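Long-range contacts in thymine dioxygenase (Neurospora crassa, PDB 5C3Q), which probably oxidises the methyl group of thymine as a non-haem, 2-oxoglutarate-dependent dioxygenase, here holding nickel in its metal site: residues Asp118-Tyr123 and Leu194-Val199; Gly209-Gly214 and Arg274-Pro279; Asp228-Leu233 and Pro286-Ile291. All blocks are in the same frame, centred on the assembly; numbering follows the deposited sequence.

Contact 1: Asp118-Tyr123 and Leu194-Val199; sequences DIKESY and LHYPAV. With AKG (2-oxoglutaric acid), chain F.
E121 and H195 form an antiparallel hydrogen-bonded pair, S122 and L194 the adjacent non-hydrogen-bonded pair, and the short segments 121-123 and 194-196 run at 167° to each other. They belong to the larger sheet of the double-stranded beta-helix (DSBH) fold, where strand 121-125 lies between 91-93 and 190-200. Two backbone bonds fix the register: E121 N gives to H195 O at 2.8 Å, and H195 N returns the bond to E121 O at 3.0 Å.

On the face that carries E121 and H195, the two side chains run side by side. E121 OE2 receives H195 ND1 at 2.6 Å on its anti lone pair and lies almost in the imidazole plane, although the carboxylate is turned 39° from the ring. CG of E121 sits between the backbone N and the carbonyl carbon (chi1 52°), which lets the extended chain run alongside the histidine. The other oxygen, OE1, is held by K78 and Y92. With both oxygens engaged, the carboxylate can hardly turn, and it probably keeps a negative charge that steadies the H195 ring, itself stacked on Y289.

The face of L194 and S122 looks toward the cosubstrate. L194 CD1 comes within 3.5 Å of O2 of 2-oxoglutarate, while its other methyl, CD2, packs on S122 CB. K120 CB meets the Y196 ring obliquely, 3.4 Å from Y196 CD2, and both side chains point the same way. Y196 OH donates to O4 of 2-oxoglutarate at 2.7 Å, and a water donating to that hydroxyl and to O2 of the ligand accepts from K120 NZ, at 3.0 Å.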
# COMPACT_ATOMS: atom_id res chain seq x y z
N ASP A 118 -9.27 -13.43 -6.21
CA ASP A 118 -7.83 -13.16 -6.15
C ASP A 118 -7.10 -14.28 -5.41
O ASP A 118 -7.55 -14.72 -4.36
CB ASP A 118 -7.57 -11.82 -5.44
CG ASP A 118 -8.03 -10.62 -6.26
OD1 ASP A 118 -8.47 -10.79 -7.41
OD2 ASP A 118 -7.96 -9.49 -5.73
N ILE A 119 -5.98 -14.74 -5.96
CA ILE A 119 -5.22 -15.83 -5.35
C ILE A 119 -4.20 -15.22 -4.39
O ILE A 119 -3.03 -15.05 -4.72
CB ILE A 119 -4.52 -16.72 -6.40
CG1 ILE A 119 -5.53 -17.20 -7.46
CG2 ILE A 119 -3.88 -17.92 -5.73
CD1 ILE A 119 -4.88 -17.79 -8.69
N LYS A 120 -4.68 -14.87 -3.20
CA LYS A 120 -3.86 -14.20 -2.20
C LYS A 120 -4.41 -14.44 -0.80
O LYS A 120 -5.56 -14.83 -0.63
CB LYS A 120 -3.82 -12.69 -2.49
CG LYS A 120 -5.14 -11.96 -2.25
CD LYS A 120 -5.00 -10.46 -2.46
CE LYS A 120 -6.30 -9.73 -2.12
NZ LYS A 120 -6.13 -8.25 -2.16
N GLU A 121 -3.57 -14.22 0.21
CA GLU A 121 -4.04 -14.15 1.58
C GLU A 121 -3.32 -12.99 2.26
O GLU A 121 -2.24 -12.57 1.83
CB GLU A 121 -3.83 -15.47 2.34
CG GLU A 121 -2.42 -16.03 2.28
CD GLU A 121 -2.27 -17.37 2.98
OE1 GLU A 121 -3.11 -17.74 3.82
OE2 GLU A 121 -1.27 -18.07 2.69
N SER A 122 -3.93 -12.45 3.31
CA SER A 122 -3.39 -11.29 3.99
C SER A 122 -3.61 -11.34 5.49
O SER A 122 -4.52 -12.01 5.98
CB SER A 122 -3.98 -10.01 3.41
OG SER A 122 -5.37 -9.93 3.65
N TYR A 123 -2.76 -10.63 6.21
CA TYR A 123 -2.90 -10.45 7.64
C TYR A 123 -2.59 -9.00 7.97
O TYR A 123 -1.50 -8.50 7.68
CB TYR A 123 -1.96 -11.40 8.38
CG TYR A 123 -2.05 -11.27 9.88
CD1 TYR A 123 -3.12 -11.81 10.59
CD2 TYR A 123 -1.06 -10.60 10.60
CE1 TYR A 123 -3.21 -11.70 11.96
CE2 TYR A 123 -1.14 -10.48 11.98
CZ TYR A 123 -2.21 -11.03 12.65
OH TYR A 123 -2.29 -10.90 14.02
N LEU A 194 1.18 -9.73 2.98
CA LEU A 194 0.57 -10.40 1.84
C LEU A 194 1.36 -11.62 1.41
O LEU A 194 2.59 -11.59 1.32
CB LEU A 194 0.45 -9.44 0.65
CG LEU A 194 -0.65 -8.38 0.76
CD1 LEU A 194 -0.31 -7.14 -0.07
CD2 LEU A 194 -1.98 -8.97 0.34
N HIS A 195 0.64 -12.70 1.14
CA HIS A 195 1.21 -13.90 0.57
C HIS A 195 0.36 -14.33 -0.62
O HIS A 195 -0.84 -14.56 -0.48
CB HIS A 195 1.29 -15.00 1.63
CG HIS A 195 1.60 -16.36 1.07
ND1 HIS A 195 0.81 -17.46 1.30
CD2 HIS A 195 2.62 -16.78 0.28
CE1 HIS A 195 1.33 -18.51 0.69
NE2 HIS A 195 2.42 -18.12 0.06
N TYR A 196 0.99 -14.41 -1.79
CA TYR A 196 0.33 -14.88 -2.99
C TYR A 196 0.86 -16.29 -3.25
O TYR A 196 2.00 -16.44 -3.69
CB TYR A 196 0.65 -13.96 -4.17
CG TYR A 196 0.25 -12.51 -3.96
CD1 TYR A 196 1.12 -11.60 -3.37
CD2 TYR A 196 -1.00 -12.05 -4.37
CE1 TYR A 196 0.76 -10.28 -3.18
CE2 TYR A 196 -1.37 -10.73 -4.19
CZ TYR A 196 -0.49 -9.84 -3.60
OH TYR A 196 -0.86 -8.53 -3.43
N PRO A 197 0.06 -17.33 -2.96
CA PRO A 197 0.56 -18.71 -3.07
C PRO A 197 1.11 -19.07 -4.45
O PRO A 197 0.70 -18.49 -5.46
CB PRO A 197 -0.67 -19.57 -2.76
CG PRO A 197 -1.55 -18.70 -1.94
CD PRO A 197 -1.32 -17.30 -2.44
N ALA A 198 2.03 -20.03 -4.48
CA ALA A 198 2.51 -20.59 -5.72
C ALA A 198 1.31 -21.03 -6.53
O ALA A 198 0.38 -21.63 -5.99
CB ALA A 198 3.44 -21.77 -5.46
N VAL A 199 1.31 -20.72 -7.82
CA VAL A 199 0.17 -21.04 -8.68
C VAL A 199 0.65 -21.42 -10.08
O VAL A 199 1.59 -20.81 -10.61
CB VAL A 199 -0.83 -19.86 -8.74
CG1 VAL A 199 -0.16 -18.57 -9.19
CG2 VAL A 199 -2.02 -20.20 -9.64
C1 AKG F . -2.45 -3.64 -1.85
O1 AKG F . -3.20 -2.63 -1.79
O2 AKG F . -2.48 -4.53 -0.97
C2 AKG F . -1.53 -3.81 -2.99
O5 AKG F . -1.61 -3.04 -3.95
C3 AKG F . -0.51 -4.92 -2.97
C4 AKG F . 0.44 -4.81 -4.17
C5 AKG F . 1.52 -5.86 -4.12
O3 AKG F . 2.59 -5.62 -4.71
O4 AKG F . 1.32 -6.94 -3.51
O HOH W 1 -1.04 -16.49 -6.11
O HOH W 2 -3.36 -7.09 -2.29

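Contact 2: Gly209-Gly214 and Arg274-Pro279; sequences GQVRAG and RVVEPP. With AKG (2-oxoglutaric acid), chain F.
A213 pairs with V275 where the outer strand 213-216 of the four-stranded DSBH sheet meets strand 273-275, the first ending in the metal ligand H216, the second starting at H273. The pair is antiparallel and hydrogen-bonded: V275 N gives to A213 O at 3.0 Å, in the carbonyl plane and on a lone pair. In return V275 O accepts two N-H groups, both from the same face of its plane. A213 N reaches V275 O at 2.9 Å and nearly straight (173°), whereas R212 N, 3.0 Å from V275 O, makes a more bent bond (136°). Two residues thus stand opposite one, which defines a classic beta bulge at the point where the strand begins.

The valine facing the bulge divides its branches between protein and ligand. V275 CG1 is anti to the backbone N (chi1 -174°) and touches R212 CB at 3.8 Å, leaving CG2 to press on 2-oxoglutarate, 3.5 Å from its C5, and on A213 CB. One residue further along, V211 CG1 and V276 CG1 meet methyl to methyl at 3.8 Å.

R212 extends past this apolar patch, and its guanidinium is held by backbone carbonyls: NH2 donates to P286 O and P197 O. R212 NH1 lies 4.0 Å from P278 CG, the two side chains crossing at about a right angle, and donates to a water, 2.8 Å away, that itself donates to V276 O.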
# COMPACT_ATOMS: atom_id res chain seq x y z
N GLY A 209 -9.40 -13.72 -16.74
CA GLY A 209 -9.66 -12.59 -15.84
C GLY A 209 -9.06 -12.77 -14.46
O GLY A 209 -9.08 -11.85 -13.64
N GLN A 210 -8.51 -13.95 -14.20
CA GLN A 210 -7.86 -14.28 -12.92
C GLN A 210 -6.66 -13.39 -12.65
O GLN A 210 -5.80 -13.24 -13.50
CB GLN A 210 -7.39 -15.74 -12.97
CG GLN A 210 -6.61 -16.23 -11.77
CD GLN A 210 -7.51 -16.57 -10.61
OE1 GLN A 210 -8.11 -17.65 -10.57
NE2 GLN A 210 -7.62 -15.65 -9.65
N VAL A 211 -6.59 -12.80 -11.45
CA VAL A 211 -5.40 -12.04 -11.03
C VAL A 211 -4.96 -12.41 -9.62
O VAL A 211 -5.62 -13.19 -8.92
CB VAL A 211 -5.62 -10.52 -11.14
CG1 VAL A 211 -5.87 -10.12 -12.59
CG2 VAL A 211 -6.76 -10.04 -10.25
N ARG A 212 -3.81 -11.87 -9.21
CA ARG A 212 -3.32 -12.05 -7.85
C ARG A 212 -3.90 -10.97 -6.93
O ARG A 212 -4.27 -11.27 -5.79
CB ARG A 212 -1.78 -12.06 -7.82
CG ARG A 212 -1.21 -13.47 -7.98
CD ARG A 212 0.31 -13.50 -7.96
NE ARG A 212 0.81 -14.82 -7.58
CZ ARG A 212 2.07 -15.23 -7.68
NH1 ARG A 212 3.02 -14.44 -8.17
NH2 ARG A 212 2.39 -16.46 -7.28
N ALA A 213 -3.98 -9.74 -7.42
CA ALA A 213 -4.67 -8.65 -6.73
C ALA A 213 -5.42 -7.77 -7.73
O ALA A 213 -4.81 -7.23 -8.65
CB ALA A 213 -3.70 -7.81 -5.92
N GLY A 214 -6.73 -7.63 -7.54
CA GLY A 214 -7.56 -6.85 -8.45
C GLY A 214 -7.18 -5.38 -8.51
O GLY A 214 -6.67 -4.83 -7.53
N ARG A 274 -2.42 -3.01 -9.77
CA ARG A 274 -2.90 -4.38 -9.61
C ARG A 274 -1.70 -5.31 -9.53
O ARG A 274 -0.56 -4.89 -9.72
CB ARG A 274 -3.79 -4.78 -10.79
CG ARG A 274 -3.04 -4.98 -12.10
CD ARG A 274 -3.98 -5.15 -13.28
NE ARG A 274 -3.24 -5.44 -14.51
CZ ARG A 274 -3.80 -5.79 -15.67
NH1 ARG A 274 -5.12 -5.90 -15.79
NH2 ARG A 274 -3.03 -6.03 -16.72
N VAL A 275 -1.97 -6.59 -9.23
CA VAL A 275 -0.94 -7.62 -9.31
C VAL A 275 -1.44 -8.75 -10.19
O VAL A 275 -2.51 -9.31 -9.94
CB VAL A 275 -0.54 -8.17 -7.92
CG1 VAL A 275 0.64 -9.12 -8.05
CG2 VAL A 275 -0.18 -7.03 -6.97
N VAL A 276 -0.67 -9.07 -11.23
CA VAL A 276 -1.02 -10.14 -12.17
C VAL A 276 0.10 -11.17 -12.18
O VAL A 276 0.97 -11.16 -11.31
CB VAL A 276 -1.28 -9.58 -13.59
CG1 VAL A 276 -2.49 -8.65 -13.58
CG2 VAL A 276 -0.05 -8.85 -14.14
N GLU A 277 0.06 -12.08 -13.15
CA GLU A 277 1.17 -13.01 -13.38
C GLU A 277 2.48 -12.26 -13.50
O GLU A 277 2.52 -11.17 -14.08
CB GLU A 277 0.94 -13.81 -14.66
CG GLU A 277 0.01 -14.99 -14.49
CD GLU A 277 -0.07 -15.83 -15.75
OE1 GLU A 277 0.52 -16.93 -15.78
OE2 GLU A 277 -0.71 -15.37 -16.73
N PRO A 278 3.57 -12.83 -12.97
CA PRO A 278 4.89 -12.26 -13.26
C PRO A 278 5.17 -12.29 -14.77
O PRO A 278 4.71 -13.21 -15.44
CB PRO A 278 5.86 -13.19 -12.52
CG PRO A 278 5.04 -13.96 -11.54
CD PRO A 278 3.64 -13.99 -12.07
N PRO A 279 5.91 -11.30 -15.29
CA PRO A 279 6.11 -11.19 -16.75
C PRO A 279 6.99 -12.28 -17.40
O PRO A 279 7.25 -12.20 -18.60
CB PRO A 279 6.76 -9.81 -16.91
CG PRO A 279 7.39 -9.52 -15.59
CD PRO A 279 6.50 -10.16 -14.57
C1 AKG F . -2.45 -3.64 -1.85
O1 AKG F . -3.20 -2.63 -1.79
O2 AKG F . -2.48 -4.53 -0.97
C2 AKG F . -1.53 -3.81 -2.99
O5 AKG F . -1.61 -3.04 -3.95
C3 AKG F . -0.51 -4.92 -2.97
C4 AKG F . 0.44 -4.81 -4.17
C5 AKG F . 1.52 -5.86 -4.12
O3 AKG F . 2.59 -5.62 -4.71
O4 AKG F . 1.32 -6.94 -3.51
O HOH W 3 2.83 -11.92 -9.38

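Contact 3: Asp228-Leu233 and Pro286-Ile291; sequences DSRGGL and PPRYSI. With AKG (2-oxoglutaric acid), chain F.
P287 O is gripped by two donors: R230 NE at 3.1 Å, tilted somewhat from the carbonyl plane, and a water that also accepts from R230 NH2. The R230 chain bends at chi2 (-56°), which brings its guanidinium against P286, whose CB lies over the centre of one face, 3.6 Å from R230 CZ.

D228 ties the loop to the strand through OD2 and its backbone N, while OD1 holds the loop's own turn. Y289 N points straight at D228 OD2 (2.8 Å, 176°), meeting it from above the carboxylate plane, while D228 N gives a longer bond to Y289 O. D228 OD1 accepts R230 N at 3.2 Å, closing an Asx turn. Were D228 replaced by alanine, Y289 N would probably be left without its acceptor and the turn, with its bond to R230 N gone, would be set freer to shift.

R288 leaves the strand with CG anti to the backbone N (chi1 173°) and stays extended to NE, running past R230 CB and G231 O. NE of R288 and G231 N both donate to one water. The guanidinium meets 2-oxoglutarate edge-on: R288 NH1 reaches O4 at 2.9 Å and R288 NH2 reaches O3 at 2.8 Å, with Q227 as a further partner of NH2. S290 OG adds a bond to O4 at 2.7 Å. R288, Y289 and S290 thus form the Arg-X-Ser motif by which this dioxygenase family binds the far carboxylate of 2-oxoglutarate.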
# COMPACT_ATOMS: atom_id res chain seq x y z
N ASP A 228 9.06 -8.49 -2.90
CA ASP A 228 10.18 -9.38 -3.20
C ASP A 228 10.51 -9.26 -4.70
O ASP A 228 10.05 -8.33 -5.36
CB ASP A 228 9.89 -10.83 -2.76
CG ASP A 228 8.72 -11.48 -3.51
OD1 ASP A 228 8.25 -10.95 -4.54
OD2 ASP A 228 8.26 -12.55 -3.05
N SER A 229 11.29 -10.20 -5.23
CA SER A 229 11.80 -10.09 -6.60
C SER A 229 10.96 -10.82 -7.65
O SER A 229 11.38 -10.93 -8.80
CB SER A 229 13.24 -10.63 -6.64
OG SER A 229 13.26 -12.01 -6.31
N ARG A 230 9.78 -11.32 -7.27
CA ARG A 230 8.95 -12.13 -8.19
C ARG A 230 8.35 -11.33 -9.34
O ARG A 230 8.27 -11.83 -10.46
CB ARG A 230 7.80 -12.81 -7.44
CG ARG A 230 8.22 -13.77 -6.34
CD ARG A 230 9.15 -14.85 -6.85
NE ARG A 230 9.42 -15.84 -5.82
CZ ARG A 230 10.40 -16.74 -5.87
NH1 ARG A 230 11.24 -16.78 -6.91
NH2 ARG A 230 10.56 -17.60 -4.88
N GLY A 231 7.92 -10.11 -9.05
CA GLY A 231 7.24 -9.28 -10.05
C GLY A 231 5.75 -9.54 -10.09
O GLY A 231 5.25 -10.43 -9.39
N GLY A 232 5.03 -8.76 -10.90
CA GLY A 232 3.58 -8.89 -11.03
C GLY A 232 2.83 -7.59 -10.77
O GLY A 232 1.72 -7.41 -11.27
N LEU A 233 3.43 -6.69 -9.99
CA LEU A 233 2.83 -5.39 -9.71
C LEU A 233 2.82 -4.53 -10.97
O LEU A 233 3.82 -4.43 -11.67
CB LEU A 233 3.58 -4.66 -8.60
CG LEU A 233 3.10 -3.24 -8.28
CD1 LEU A 233 1.69 -3.23 -7.72
CD2 LEU A 233 4.05 -2.57 -7.31
N PRO A 286 6.28 -19.22 -8.51
CA PRO A 286 6.54 -19.46 -7.08
C PRO A 286 5.73 -18.53 -6.18
O PRO A 286 5.09 -17.60 -6.67
CB PRO A 286 8.04 -19.20 -6.93
CG PRO A 286 8.59 -19.08 -8.31
CD PRO A 286 7.46 -18.67 -9.20
N PRO A 287 5.76 -18.77 -4.85
CA PRO A 287 5.06 -17.86 -3.94
C PRO A 287 5.61 -16.43 -4.03
O PRO A 287 6.82 -16.24 -4.16
CB PRO A 287 5.35 -18.46 -2.56
CG PRO A 287 5.72 -19.88 -2.82
CD PRO A 287 6.43 -19.86 -4.13
N ARG A 288 4.71 -15.44 -3.99
CA ARG A 288 5.11 -14.04 -3.93
C ARG A 288 4.73 -13.45 -2.56
O ARG A 288 3.61 -13.63 -2.08
CB ARG A 288 4.45 -13.24 -5.06
CG ARG A 288 4.67 -11.73 -4.98
CD ARG A 288 4.26 -11.03 -6.26
NE ARG A 288 4.66 -9.62 -6.27
CZ ARG A 288 3.99 -8.62 -5.70
NH1 ARG A 288 2.86 -8.84 -5.03
NH2 ARG A 288 4.46 -7.38 -5.78
N TYR A 289 5.68 -12.76 -1.95
CA TYR A 289 5.45 -12.05 -0.69
C TYR A 289 5.60 -10.57 -0.91
O TYR A 289 6.54 -10.11 -1.56
CB TYR A 289 6.45 -12.50 0.38
CG TYR A 289 6.27 -13.93 0.78
CD1 TYR A 289 5.36 -14.28 1.76
CD2 TYR A 289 7.01 -14.93 0.17
CE1 TYR A 289 5.18 -15.60 2.13
CE2 TYR A 289 6.85 -16.26 0.53
CZ TYR A 289 5.94 -16.59 1.52
OH TYR A 289 5.77 -17.90 1.88
N SER A 290 4.66 -9.82 -0.36
CA SER A 290 4.80 -8.38 -0.26
C SER A 290 4.24 -7.90 1.07
O SER A 290 3.52 -8.64 1.76
CB SER A 290 4.11 -7.67 -1.43
OG SER A 290 2.71 -7.87 -1.40
N ILE A 291 4.59 -6.67 1.42
CA ILE A 291 4.07 -6.03 2.60
C ILE A 291 3.62 -4.63 2.20
O ILE A 291 4.42 -3.82 1.72
CB ILE A 291 5.14 -5.94 3.71
CG1 ILE A 291 5.68 -7.34 4.04
CG2 ILE A 291 4.57 -5.27 4.95
CD1 ILE A 291 6.80 -7.37 5.06
C1 AKG F . -2.45 -3.64 -1.85
O1 AKG F . -3.20 -2.63 -1.79
O2 AKG F . -2.48 -4.53 -0.97
C2 AKG F . -1.53 -3.81 -2.99
O5 AKG F . -1.61 -3.04 -3.95
C3 AKG F . -0.51 -4.92 -2.97
C4 AKG F . 0.44 -4.81 -4.17
C5 AKG F . 1.52 -5.86 -4.12
O3 AKG F . 2.59 -5.62 -4.71
O4 AKG F . 1.32 -6.94 -3.51
O HOH W 4 7.52 -8.83 -6.59
O HOH W 5 8.97 -16.83 -2.57

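How the contacts relate
All three contacts are partly buried and reach 2-oxoglutarate, but from different parts of the fold. Contact 3 shares the larger sheet with contact 1 through its strand 284-295 alone, bonded to strand 190-200 through Y196 N to R288 O and L194 N to S290 O; its other segment is a loop running into the smaller sheet. Contact 2 belongs to that smaller sheet and joins contact 3 through V276 N and G232 O, and contact 1 through G214 N and D118 OD2. The chemistry follows position: contact 2 offers the ligand a valine methyl, contact 1 a tyrosine hydroxyl and a leucine, and contact 3 an arginine's charge together with a serine hydroxyl. Contact 3 alone has an exposed residue, R230, among those that touch.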